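Local coordinates for FdtA domain-containing protein (Helicobacter canadensis MIT 98-5491, PDB 7N67) that probably isomerises a dTDP-linked 4-keto sugar to its 3-keto form, a step toward an unusual formylated sugar, at residues 80-84 against 85-89; 135-138 against 139-142; 143-146 against 147-150. One frame throughout, in Å; residues are numbered along the deposited sequence. Where two conformers were deposited one is given.

Contact 1 (80-84 against 85-89)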
ATOM      1  N   LEU B  80      -1.634  18.403  -5.463  1.00 27.18           N
ATOM      2  CA  LEU B  80      -0.964  17.222  -4.849  1.00 27.12           C
ATOM      3  C   LEU B  80      -2.022  16.325  -4.219  1.00 26.54           C
ATOM      4  O   LEU B  80      -2.926  16.854  -3.563  1.00 26.59           O
ATOM      5  CB  LEU B  80       0.026  17.696  -3.780  1.00 27.60           C
ATOM      6  CG  LEU B  80       1.435  17.996  -4.269  1.00 27.61           C
ATOM      7  CD1 LEU B  80       1.429  19.126  -5.277  1.00 27.86           C
ATOM      8  CD2 LEU B  80       2.342  18.309  -3.093  1.00 29.40           C
ATOM      9  N   ILE B  81      -1.906  15.020  -4.429  1.00 26.82           N
ATOM     10  CA  ILE B  81      -2.786  13.991  -3.808  1.00 25.75           C
ATOM     11  C   ILE B  81      -1.913  12.819  -3.354  1.00 24.67           C
ATOM     12  O   ILE B  81      -1.223  12.256  -4.212  1.00 21.27           O
ATOM     13  CB  ILE B  81      -3.839  13.551  -4.829  1.00 25.97           C
ATOM     14  CG1 ILE B  81      -4.564  14.774  -5.399  1.00 24.27           C
ATOM     15  CG2 ILE B  81      -4.784  12.543  -4.196  1.00 27.83           C
ATOM     16  CD1 ILE B  81      -5.437  14.485  -6.579  1.00 23.20           C
ATOM     17  N   MET B  82      -1.894  12.517  -2.053  1.00 25.33           N
ATOM     18  CA  MET B  82      -1.283  11.260  -1.532  1.00 26.33           C
ATOM     19  C   MET B  82      -2.232  10.105  -1.817  1.00 25.95           C
ATOM     20  O   MET B  82      -3.217   9.952  -1.081  1.00 24.20           O
ATOM     21  CB  MET B  82      -1.027  11.306  -0.024  1.00 26.83           C
ATOM     22  CG  MET B  82       0.077  12.260   0.347  1.00 28.14           C
ATOM     23  SD  MET B  82       1.619  11.907  -0.531  1.00 28.70           S
ATOM     24  CE  MET B  82       2.056  10.344   0.226  1.00 30.04           C
ATOM     25  N   MET B  83      -1.913   9.294  -2.814  1.00 28.47           N
ATOM     26  CA  MET B  83      -2.760   8.131  -3.170  1.00 34.66           C
ATOM     27  C   MET B  83      -2.516   6.979  -2.187  1.00 31.25           C
ATOM     28  O   MET B  83      -3.421   6.165  -2.027  1.00 33.83           O
ATOM     29  CB  MET B  83      -2.504   7.665  -4.605  1.00 37.76           C
ATOM     30  CG  MET B  83      -3.791   7.396  -5.325  1.00 45.64           C
ATOM     31  SD  MET B  83      -3.823   8.342  -6.840  1.00 55.63           S
ATOM     32  CE  MET B  83      -3.649   6.995  -8.004  1.00 65.75           C
ATOM     33  N   ASP B  84      -1.322   6.889  -1.608  1.00 29.23           N
ATOM     34  CA  ASP B  84      -0.941   5.813  -0.662  1.00 31.44           C
ATOM     35  C   ASP B  84      -0.069   6.411   0.443  1.00 30.64           C
ATOM     36  O   ASP B  84       0.902   7.108   0.126  1.00 30.40           O
ATOM     37  CB  ASP B  84      -0.229   4.661  -1.366  1.00 31.23           C
ATOM     38  CG  ASP B  84      -0.342   3.347  -0.620  1.00 31.60           C
ATOM     39  OD1 ASP B  84      -1.427   3.068  -0.169  1.00 31.20           O
ATOM     40  OD2 ASP B  84       0.662   2.611  -0.514  1.00 37.81           O
ATOM     41  N   GLY B  85      -0.412   6.146   1.700  1.00 29.81           N
ATOM     42  CA  GLY B  85       0.436   6.539   2.837  1.00 28.48           C
ATOM     43  C   GLY B  85       0.354   8.024   3.086  1.00 26.99           C
ATOM     44  O   GLY B  85      -0.653   8.658   2.688  1.00 27.72           O
ATOM     45  N   SER B  86       1.373   8.567   3.733  1.00 25.36           N
ATOM     46  CA  SER B  86       1.366   9.956   4.232  1.00 25.84           C
ATOM     47  C   SER B  86       2.657  10.627   3.818  1.00 28.68           C
ATOM     48  O   SER B  86       3.709   9.935   3.682  1.00 28.11           O
ATOM     49  CB  SER B  86       1.227  10.008   5.741  1.00 26.30           C
ATOM     50  OG  SER B  86       2.376   9.462   6.392  0.75 23.87           O
ATOM     51  N   CYS B  87       2.604  11.943   3.726  1.00 31.12           N
ATOM     52  CA  CYS B  87       3.827  12.752   3.847  1.00 33.31           C
ATOM     53  C   CYS B  87       3.481  14.133   4.394  1.00 32.68           C
ATOM     54  O   CYS B  87       2.289  14.440   4.551  1.00 33.37           O
ATOM     55  CB  CYS B  87       4.578  12.777   2.525  1.00 36.78           C
ATOM     56  SG  CYS B  87       4.188  14.206   1.502  1.00 38.12           S
ATOM     57  N   GLU B  88       4.516  14.882   4.760  1.00 31.87           N
ATOM     58  CA  GLU B  88       4.393  16.264   5.261  1.00 32.09           C
ATOM     59  C   GLU B  88       4.823  17.218   4.148  1.00 29.84           C
ATOM     60  O   GLU B  88       6.032  17.276   3.855  1.00 27.75           O
ATOM     61  CB  GLU B  88       5.224  16.435   6.530  1.00 32.36           C
ATOM     62  CG  GLU B  88       4.956  17.761   7.200  1.00 34.90           C
ATOM     63  CD  GLU B  88       5.858  18.046   8.380  1.00 37.70           C
ATOM     64  OE1 GLU B  88       5.984  19.235   8.750  1.00 36.78           O
ATOM     65  OE2 GLU B  88       6.442  17.079   8.910  1.00 40.87           O
ATOM     66  N   ILE B  89       3.867  17.944   3.567  1.00 31.36           N
ATOM     67  CA  ILE B  89       4.160  19.052   2.607  1.00 31.42           C
ATOM     68  C   ILE B  89       4.556  20.280   3.418  1.00 29.34           C
ATOM     69  O   ILE B  89       3.777  20.656   4.294  1.00 30.26           O
ATOM     70  CB  ILE B  89       2.981  19.376   1.671  1.00 31.71           C
ATOM     71  CG1 ILE B  89       2.329  18.125   1.072  1.00 32.78           C
ATOM     72  CG2 ILE B  89       3.445  20.341   0.591  1.00 33.54           C
ATOM     73  CD1 ILE B  89       3.293  17.206   0.382  1.00 32.98           C
TER
HETATM   74  O   HOH W   1      -3.258   8.609   1.451  1.00 25.57           O
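The backbone of L80-D84 comes back as G85-I89 with end-to-end directions 155° apart, M82 facing S86 and the CA atoms of L80 and I89 spread to 9.2 Å. No direct hydrogen bond spans this gap, which widens away from the turn. Near the turn a water donates to both M82 O and G85 O, at 2.9 Å from each. M82 reaches across near the turn: its chain bends at chi2 and chi3, laying CE against the backbone between S86 and C87, 3.7 Å from S86 C. The same bend sets M82 SD beside C87 SG, 4.0 Å apart. Farther out, where the gap is wider, L80 CD2 meets I89 CD1 branch to branch at 3.8 Å. M119 and L102 close in on I89. The turn itself runs through G85, whose phi is positive, 74°. The D84 carboxylate is held by two lysines, OD2 by K127 and OD1 by K127 of the second subunit. M83 and D84 both face K127 across the sheet, a classic beta bulge, and the chain then passes from one sheet to the other, as expected of the two-sheet jelly roll of the cupin fold.

Contact 2 (135-138 against 139-142); sequences FYNE and NEYI. With TYD (thymidine-5'-diphosphate), chain E.
Y136 and Y141 meet ring to ring through their CE1 atoms, 3.7 Å apart, with planes at 83°, and both touch the bound thymidine diphosphate. The thymine lies over one face of Y136, its N3 above the ring centre, 3.4 Å from Y136 CG. Y136 OH comes within 3.2 Å of C2' of the deoxyribose, while Y141 OH sits 3.3 Å from the methyl carbon C5M. E138 links the two rings. Its chain turns at chi2 (60°), bringing OE2 over the face of Y141, toward its rim, where it also accepts from Y136 OH at 2.8 Å, met from above the carboxylate plane. The other carboxylate oxygen, OE1, forms a salt bridge with R143. Backbone bonds of the 3-10 turn hold the main chain that carries this glutamate: E140 N donates to N137 O and Y141 N to E138 O. N137 adds an Asx turn, its OD1 accepting from N139 N at 3.2 Å, and its backbone O reaches the edge of Y141 at CD1, 3.5 Å away. Farther out, H73 meets Y141 edge-to-face, and E44 of the second subunit accepts from Y136 N. Y136 thus offers the base a flat apolar surface and gives its hydroxyl proton to E138, so one carboxylate links the base-stacking tyrosine to the phosphate-binding arginine and probably helps to position both.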
ATOM      1  N   PHE B 135       3.592  21.804 -19.232  1.00 34.30           N
ATOM      2  CA  PHE B 135       4.627  20.821 -19.617  1.00 33.76           C
ATOM      3  C   PHE B 135       5.872  21.083 -18.768  1.00 34.46           C
ATOM      4  O   PHE B 135       6.061  22.219 -18.294  1.00 35.43           O
ATOM      5  CB  PHE B 135       4.924  20.915 -21.117  1.00 35.74           C
ATOM      6  CG  PHE B 135       3.706  20.766 -21.990  1.00 40.11           C
ATOM      7  CD1 PHE B 135       3.349  19.530 -22.508  1.00 38.38           C
ATOM      8  CD2 PHE B 135       2.902  21.863 -22.292  1.00 42.99           C
ATOM      9  CE1 PHE B 135       2.218  19.400 -23.298  1.00 38.51           C
ATOM     10  CE2 PHE B 135       1.770  21.730 -23.090  1.00 38.70           C
ATOM     11  CZ  PHE B 135       1.432  20.497 -23.587  1.00 38.20           C
ATOM     12  N   TYR B 136       6.680  20.047 -18.556  1.00 34.86           N
ATOM     13  CA  TYR B 136       7.883  20.072 -17.686  1.00 35.62           C
ATOM     14  C   TYR B 136       8.907  21.002 -18.320  1.00 37.61           C
ATOM     15  O   TYR B 136       9.291  20.773 -19.468  1.00 40.42           O
ATOM     16  CB  TYR B 136       8.477  18.670 -17.544  1.00 33.51           C
ATOM     17  CG  TYR B 136       9.861  18.588 -16.950  1.00 33.26           C
ATOM     18  CD1 TYR B 136      10.134  19.086 -15.692  1.00 35.36           C
ATOM     19  CD2 TYR B 136      10.884  17.927 -17.606  1.00 35.54           C
ATOM     20  CE1 TYR B 136      11.391  18.955 -15.125  1.00 36.54           C
ATOM     21  CE2 TYR B 136      12.150  17.788 -17.059  1.00 34.29           C
ATOM     22  CZ  TYR B 136      12.411  18.313 -15.809  1.00 35.97           C
ATOM     23  OH  TYR B 136      13.657  18.204 -15.247  1.00 35.76           O
ATOM     24  N   ASN B 137       9.339  22.015 -17.588  1.00 38.61           N
ATOM     25  CA  ASN B 137      10.477  22.861 -18.023  1.00 40.26           C
ATOM     26  C   ASN B 137      11.510  22.925 -16.895  1.00 39.60           C
ATOM     27  O   ASN B 137      11.323  23.763 -15.994  1.00 37.41           O
ATOM     28  CB  ASN B 137      10.003  24.253 -18.442  1.00 38.36           C
ATOM     29  CG  ASN B 137      10.963  24.938 -19.390  1.00 38.68           C
ATOM     30  OD1 ASN B 137      12.158  24.628 -19.433  1.00 37.31           O
ATOM     31  ND2 ASN B 137      10.436  25.867 -20.168  1.00 38.90           N
ATOM     32  N   GLU B 138      12.573  22.111 -16.968  1.00 38.87           N
ATOM     33  CA  GLU B 138      13.700  22.173 -15.997  1.00 42.73           C
ATOM     34  C   GLU B 138      14.236  23.609 -15.885  1.00 42.09           C
ATOM     35  O   GLU B 138      14.635  23.999 -14.768  1.00 40.30           O
ATOM     36  CB  GLU B 138      14.811  21.203 -16.383  1.00 43.77           C
ATOM     37  CG  GLU B 138      15.963  21.195 -15.396  1.00 47.25           C
ATOM     38  CD  GLU B 138      15.625  20.815 -13.960  1.00 53.41           C
ATOM     39  OE1 GLU B 138      16.516  20.972 -13.081  1.00 56.41           O
ATOM     40  OE2 GLU B 138      14.492  20.339 -13.721  1.00 55.27           O
ATOM     41  N   ASN B 139      14.211  24.377 -16.982  1.00 44.18           N
ATOM     42  CA  ASN B 139      14.725  25.771 -17.030  1.00 46.60           C
ATOM     43  C   ASN B 139      13.959  26.656 -16.045  1.00 44.43           C
ATOM     44  O   ASN B 139      14.600  27.559 -15.492  1.00 44.44           O
ATOM     45  CB  ASN B 139      14.622  26.404 -18.419  1.00 55.74           C
ATOM     46  CG  ASN B 139      15.406  25.657 -19.474  1.00 60.69           C
ATOM     47  OD1 ASN B 139      16.342  24.928 -19.150  1.00 64.54           O
ATOM     48  ND2 ASN B 139      15.037  25.848 -20.732  1.00 61.67           N
ATOM     49  N   GLU B 140      12.650  26.434 -15.857  1.00 41.70           N
ATOM     50  CA  GLU B 140      11.758  27.321 -15.052  1.00 41.71           C
ATOM     51  C   GLU B 140      11.766  26.929 -13.564  1.00 38.20           C
ATOM     52  O   GLU B 140      11.090  27.631 -12.772  1.00 34.09           O
ATOM     53  CB  GLU B 140      10.335  27.300 -15.615  1.00 46.07           C
ATOM     54  CG  GLU B 140      10.231  27.996 -16.954  1.00 50.71           C
ATOM     55  CD  GLU B 140      10.826  29.394 -16.893  1.00 55.10           C
ATOM     56  OE1 GLU B 140      10.366  30.187 -16.020  1.00 50.05           O
ATOM     57  OE2 GLU B 140      11.779  29.666 -17.676  1.00 54.60           O
ATOM     58  N   TYR B 141      12.471  25.847 -13.206  1.00 37.43           N
ATOM     59  CA  TYR B 141      12.670  25.369 -11.808  1.00 38.04           C
ATOM     60  C   TYR B 141      13.635  26.312 -11.076  1.00 38.57           C
ATOM     61  O   TYR B 141      14.669  26.708 -11.628  1.00 41.76           O
ATOM     62  CB  TYR B 141      13.242  23.948 -11.771  1.00 38.22           C
ATOM     63  CG  TYR B 141      12.238  22.823 -11.692  1.00 39.52           C
ATOM     64  CD1 TYR B 141      11.331  22.589 -12.713  1.00 41.29           C
ATOM     65  CD2 TYR B 141      12.240  21.947 -10.621  1.00 39.69           C
ATOM     66  CE1 TYR B 141      10.427  21.543 -12.655  1.00 42.57           C
ATOM     67  CE2 TYR B 141      11.349  20.893 -10.546  1.00 42.07           C
ATOM     68  CZ  TYR B 141      10.440  20.684 -11.571  1.00 43.88           C
ATOM     69  OH  TYR B 141       9.554  19.646 -11.495  1.00 40.52           O
ATOM     70  N   ILE B 142      13.292  26.672  -9.847  1.00 36.49           N
ATOM     71  CA  ILE B 142      14.243  27.280  -8.877  1.00 34.08           C
ATOM     72  C   ILE B 142      14.526  26.216  -7.821  1.00 32.74           C
ATOM     73  O   ILE B 142      13.575  25.844  -7.119  1.00 30.81           O
ATOM     74  CB  ILE B 142      13.643  28.573  -8.305  1.00 33.73           C
ATOM     75  CG1 ILE B 142      13.214  29.503  -9.443  1.00 30.54           C
ATOM     76  CG2 ILE B 142      14.617  29.231  -7.337  1.00 33.98           C
ATOM     77  CD1 ILE B 142      12.325  30.623  -9.010  1.00 32.16           C
TER
HETATM   78  PA  TYD E 200      12.702  16.135  -8.878  1.00 32.67           P
HETATM   79  O1A TYD E 200      12.387  17.549  -9.218  1.00 30.26           O
HETATM   80  O2A TYD E 200      14.029  15.820  -8.276  1.00 35.16           O
HETATM   81  O3A TYD E 200      11.520  15.533  -7.987  1.00 27.97           O
HETATM   82  PB  TYD E 200      10.745  16.013  -6.676  1.00 27.98           P
HETATM   83  O1B TYD E 200       9.873  14.827  -6.268  1.00 26.72           O
HETATM   84  O2B TYD E 200      11.852  16.305  -5.686  1.00 28.04           O
HETATM   85  O3B TYD E 200       9.935  17.229  -7.019  1.00 25.75           O
HETATM   86  O5' TYD E 200      12.521  15.213 -10.172  1.00 33.32           O
HETATM   87  C5' TYD E 200      13.340  14.032 -10.263  1.00 32.82           C
HETATM   88  C4' TYD E 200      13.777  13.892 -11.696  1.00 33.64           C
HETATM   89  O4' TYD E 200      12.604  13.775 -12.532  1.00 31.88           O
HETATM   90  C3' TYD E 200      14.592  15.073 -12.222  1.00 33.86           C
HETATM   91  O3' TYD E 200      15.714  14.611 -12.960  1.00 33.62           O
HETATM   92  C2' TYD E 200      13.614  15.797 -13.133  1.00 34.86           C
HETATM   93  C1' TYD E 200      12.713  14.672 -13.623  1.00 34.29           C
HETATM   94  N1  TYD E 200      11.351  15.114 -13.999  1.00 36.12           N
HETATM   95  C2  TYD E 200      10.963  14.977 -15.317  1.00 34.40           C
HETATM   96  O2  TYD E 200      11.693  14.498 -16.177  1.00 32.32           O
HETATM   97  N3  TYD E 200       9.698  15.440 -15.590  1.00 32.59           N
HETATM   98  C4  TYD E 200       8.796  15.998 -14.701  1.00 31.64           C
HETATM   99  O4  TYD E 200       7.682  16.365 -15.097  1.00 31.95           O
HETATM  100  C5  TYD E 200       9.259  16.096 -13.337  1.00 32.62           C
HETATM  101  C5M TYD E 200       8.338  16.685 -12.308  1.00 31.06           C
HETATM  102  C6  TYD E 200      10.498  15.664 -13.056  1.00 35.04           C
HETATM  103  O   HOH W   2      16.663  25.818 -13.268  1.00 45.86           O

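Contact 3 (143-146 against 147-150). With TYD (thymidine-5'-diphosphate), chain E.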
ATOM      1  N   ARG B 143      15.747  25.680  -7.802  1.00 32.11           N
ATOM      2  CA  ARG B 143      16.151  24.561  -6.912  1.00 34.75           C
ATOM      3  C   ARG B 143      17.104  25.067  -5.816  1.00 35.11           C
ATOM      4  O   ARG B 143      17.772  24.214  -5.191  1.00 34.12           O
ATOM      5  CB  ARG B 143      16.839  23.451  -7.718  1.00 36.35           C
ATOM      6  CG  ARG B 143      15.981  22.822  -8.806  1.00 38.51           C
ATOM      7  CD  ARG B 143      16.668  21.610  -9.408  1.00 39.95           C
ATOM      8  NE  ARG B 143      15.811  20.874 -10.334  1.00 43.73           N
ATOM      9  CZ  ARG B 143      14.863  20.008  -9.987  1.00 41.87           C
ATOM     10  NH1 ARG B 143      14.612  19.764  -8.713  1.00 41.75           N
ATOM     11  NH2 ARG B 143      14.153  19.397 -10.919  1.00 44.38           N
ATOM     12  N   ASP B 144      17.202  26.387  -5.622  1.00 34.56           N
ATOM     13  CA  ASP B 144      18.047  27.027  -4.579  1.00 35.16           C
ATOM     14  C   ASP B 144      17.151  27.966  -3.777  1.00 33.11           C
ATOM     15  O   ASP B 144      16.520  28.843  -4.413  1.00 32.72           O
ATOM     16  CB  ASP B 144      19.219  27.793  -5.193  1.00 38.16           C
ATOM     17  CG  ASP B 144      20.184  28.354  -4.162  1.00 41.17           C
ATOM     18  OD1 ASP B 144      19.881  29.410  -3.553  1.00 43.08           O
ATOM     19  OD2 ASP B 144      21.214  27.710  -3.952  1.00 46.49           O
ATOM     20  N   TYR B 145      17.099  27.814  -2.449  1.00 31.90           N
ATOM     21  CA  TYR B 145      16.188  28.620  -1.586  1.00 31.74           C
ATOM     22  C   TYR B 145      16.594  30.105  -1.638  1.00 32.36           C
ATOM     23  O   TYR B 145      15.678  30.993  -1.757  1.00 30.57           O
ATOM     24  CB  TYR B 145      16.117  28.061  -0.162  1.00 30.13           C
ATOM     25  CG  TYR B 145      15.080  28.755   0.686  1.00 31.28           C
ATOM     26  CD1 TYR B 145      13.744  28.794   0.308  1.00 31.09           C
ATOM     27  CD2 TYR B 145      15.433  29.405   1.858  1.00 30.36           C
ATOM     28  CE1 TYR B 145      12.791  29.460   1.066  1.00 30.82           C
ATOM     29  CE2 TYR B 145      14.492  30.065   2.630  1.00 30.34           C
ATOM     30  CZ  TYR B 145      13.170  30.093   2.237  1.00 30.95           C
ATOM     31  OH  TYR B 145      12.269  30.753   3.017  1.00 32.34           O
ATOM     32  N   ASP B 146      17.908  30.380  -1.598  1.00 32.08           N
ATOM     33  CA  ASP B 146      18.468  31.763  -1.569  1.00 36.14           C
ATOM     34  C   ASP B 146      18.057  32.487  -2.869  1.00 37.81           C
ATOM     35  O   ASP B 146      17.562  33.649  -2.782  1.00 33.46           O
ATOM     36  CB  ASP B 146      19.982  31.741  -1.314  1.00 35.95           C
ATOM     37  CG  ASP B 146      20.397  31.263   0.072  1.00 35.10           C
ATOM     38  OD1 ASP B 146      19.845  31.741   1.075  1.00 42.00           O
ATOM     39  OD2 ASP B 146      21.285  30.436   0.146  1.00 35.95           O
ATOM     40  N   GLU B 147      18.220  31.807  -4.016  1.00 38.11           N
ATOM     41  CA  GLU B 147      17.729  32.214  -5.363  1.00 39.10           C
ATOM     42  C   GLU B 147      16.228  32.542  -5.289  1.00 37.72           C
ATOM     43  O   GLU B 147      15.810  33.599  -5.847  1.00 35.52           O
ATOM     44  CB  GLU B 147      18.036  31.089  -6.354  1.00 45.99           C
ATOM     45  CG  GLU B 147      18.049  31.508  -7.818  1.00 52.01           C
ATOM     46  CD  GLU B 147      18.163  30.353  -8.815  1.00 58.57           C
ATOM     47  OE1 GLU B 147      18.094  30.620 -10.038  1.00 58.89           O
ATOM     48  OE2 GLU B 147      18.325  29.181  -8.376  1.00 56.05           O
ATOM     49  N   PHE B 148      15.440  31.703  -4.604  1.00 33.61           N
ATOM     50  CA  PHE B 148      13.972  31.895  -4.456  1.00 32.65           C
ATOM     51  C   PHE B 148      13.702  33.196  -3.686  1.00 32.23           C
ATOM     52  O   PHE B 148      12.804  33.963  -4.059  1.00 31.14           O
ATOM     53  CB  PHE B 148      13.310  30.678  -3.790  1.00 33.40           C
ATOM     54  CG  PHE B 148      11.862  30.891  -3.428  1.00 33.19           C
ATOM     55  CD1 PHE B 148      10.899  31.047  -4.410  1.00 35.67           C
ATOM     56  CD2 PHE B 148      11.462  30.996  -2.109  1.00 32.16           C
ATOM     57  CE1 PHE B 148       9.575  31.289  -4.075  1.00 35.39           C
ATOM     58  CE2 PHE B 148      10.134  31.222  -1.779  1.00 31.60           C
ATOM     59  CZ  PHE B 148       9.193  31.363  -2.760  1.00 32.14           C
ATOM     60  N   LEU B 149      14.452  33.473  -2.620  1.00 36.81           N
ATOM     61  CA  LEU B 149      14.188  34.684  -1.787  1.00 37.89           C
ATOM     62  C   LEU B 149      14.525  35.942  -2.601  1.00 37.93           C
ATOM     63  O   LEU B 149      13.674  36.881  -2.662  1.00 32.63           O
ATOM     64  CB  LEU B 149      14.974  34.590  -0.472  1.00 36.97           C
ATOM     65  CG  LEU B 149      14.486  33.516   0.499  1.00 36.58           C
ATOM     66  CD1 LEU B 149      15.417  33.396   1.686  1.00 36.87           C
ATOM     67  CD2 LEU B 149      13.056  33.782   0.974  1.00 38.72           C
ATOM     68  N   ARG B 150      15.684  35.935  -3.264  1.00 40.11           N
ATOM     69  CA  ARG B 150      16.074  37.009  -4.220  1.00 43.82           C
ATOM     70  C   ARG B 150      14.928  37.252  -5.214  1.00 44.02           C
ATOM     71  O   ARG B 150      14.505  38.425  -5.339  1.00 46.96           O
ATOM     72  CB  ARG B 150      17.394  36.646  -4.907  1.00 45.37           C
ATOM     73  CG  ARG B 150      18.599  36.785  -3.994  1.00 47.92           C
ATOM     74  CD  ARG B 150      19.889  36.795  -4.771  1.00 49.03           C
ATOM     75  NE  ARG B 150      20.207  35.451  -5.206  1.00 49.16           N
ATOM     76  CZ  ARG B 150      20.894  34.564  -4.495  1.00 50.55           C
ATOM     77  NH1 ARG B 150      21.147  33.366  -5.003  1.00 50.26           N
ATOM     78  NH2 ARG B 150      21.327  34.869  -3.283  1.00 50.05           N
TER
HETATM   79  PA  TYD E 200      12.702  16.135  -8.878  1.00 32.67           P
HETATM   80  O1A TYD E 200      12.387  17.549  -9.218  1.00 30.26           O
HETATM   81  O2A TYD E 200      14.029  15.820  -8.276  1.00 35.16           O
HETATM   82  O3A TYD E 200      11.520  15.533  -7.987  1.00 27.97           O
HETATM   83  PB  TYD E 200      10.745  16.013  -6.676  1.00 27.98           P
HETATM   84  O1B TYD E 200       9.873  14.827  -6.268  1.00 26.72           O
HETATM   85  O2B TYD E 200      11.852  16.305  -5.686  1.00 28.04           O
HETATM   86  O3B TYD E 200       9.935  17.229  -7.019  1.00 25.75           O
HETATM   87  O5' TYD E 200      12.521  15.213 -10.172  1.00 33.32           O
HETATM   88  C5' TYD E 200      13.340  14.032 -10.263  1.00 32.82           C
HETATM   89  C4' TYD E 200      13.777  13.892 -11.696  1.00 33.64           C
HETATM   90  O4' TYD E 200      12.604  13.775 -12.532  1.00 31.88           O
HETATM   91  C3' TYD E 200      14.592  15.073 -12.222  1.00 33.86           C
HETATM   92  O3' TYD E 200      15.714  14.611 -12.960  1.00 33.62           O
HETATM   93  C2' TYD E 200      13.614  15.797 -13.133  1.00 34.86           C
HETATM   94  C1' TYD E 200      12.713  14.672 -13.623  1.00 34.29           C
HETATM   95  N1  TYD E 200      11.351  15.114 -13.999  1.00 36.12           N
HETATM   96  C2  TYD E 200      10.963  14.977 -15.317  1.00 34.40           C
HETATM   97  O2  TYD E 200      11.693  14.498 -16.177  1.00 32.32           O
HETATM   98  N3  TYD E 200       9.698  15.440 -15.590  1.00 32.59           N
HETATM   99  C4  TYD E 200       8.796  15.998 -14.701  1.00 31.64           C
HETATM  100  O4  TYD E 200       7.682  16.365 -15.097  1.00 31.95           O
HETATM  101  C5  TYD E 200       9.259  16.096 -13.337  1.00 32.62           C
HETATM  102  C5M TYD E 200       8.338  16.685 -12.308  1.00 31.06           C
HETATM  103  C6  TYD E 200      10.498  15.664 -13.056  1.00 35.04           C
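Y145 O accepts from L149 N at 2.9 Å, the shortest clear bond between R143-D146 and E147-R150, and one of three i to i+4 bonds that start helix 145-152. D144 is the N-cap: with CG anti to its own nitrogen (chi1 -174°), OD1 swings over the first turn and accepts from E147 N at 3.0 Å, nearly straight at 169°, on the anti side of the carboxylate. F148 N bonds to D144 O and R150 N to D146 O. On the helix surface L149 lies over one face of Y145, its CG 4.2 Å from the ring centroid and 19° off the normal, a CH-pi contact; CD1 closes to 3.6 Å from Y145 CE2. F148 CD2 approaches Y145 CE1 obliquely, 3.8 Å away. W116 meets that ring edge-to-face and N92 binds its hydroxyl. R150, bent at chi3, folds back so that D146 O lies over the centre of its guanidinium face; D144 OD1 lies well out of the guanidinium plane and probably contributes only through its charge. F148 also packs on A72 and I142, joining the helix to the sheet. Just before the cap, R143 extends from CG to NE toward the nucleotide. Its NE is held in a salt bridge by E138 OE1, while NH1 (3.2 Å) and NH2 (3.1 Å) both donate to the alpha-phosphate oxygen O1A, and O1A lies in the guanidinium plane.

Overall arrangement
The three contacts follow in series along the chain, none nesting in or crossing another. Contact 1 closes the turn from strand 78-84 to strand 87-92, passing from one sheet to the other in the buried part of the fold. Contact 2 closes the short loop leading from strand 127-132 into strand 141-142, at the outer margin of the five-stranded sheet, and contact 3 continues directly into helix 145-152. Contacts 2 and 3 touch through the E138-R143 salt bridge and I142 against the helix, and share the nucleotide. Contact 1 lies on the opposite side of the chain's centre, its centre about 23 Å from that of contact 2; both reach the second subunit, and contact 1 also a third.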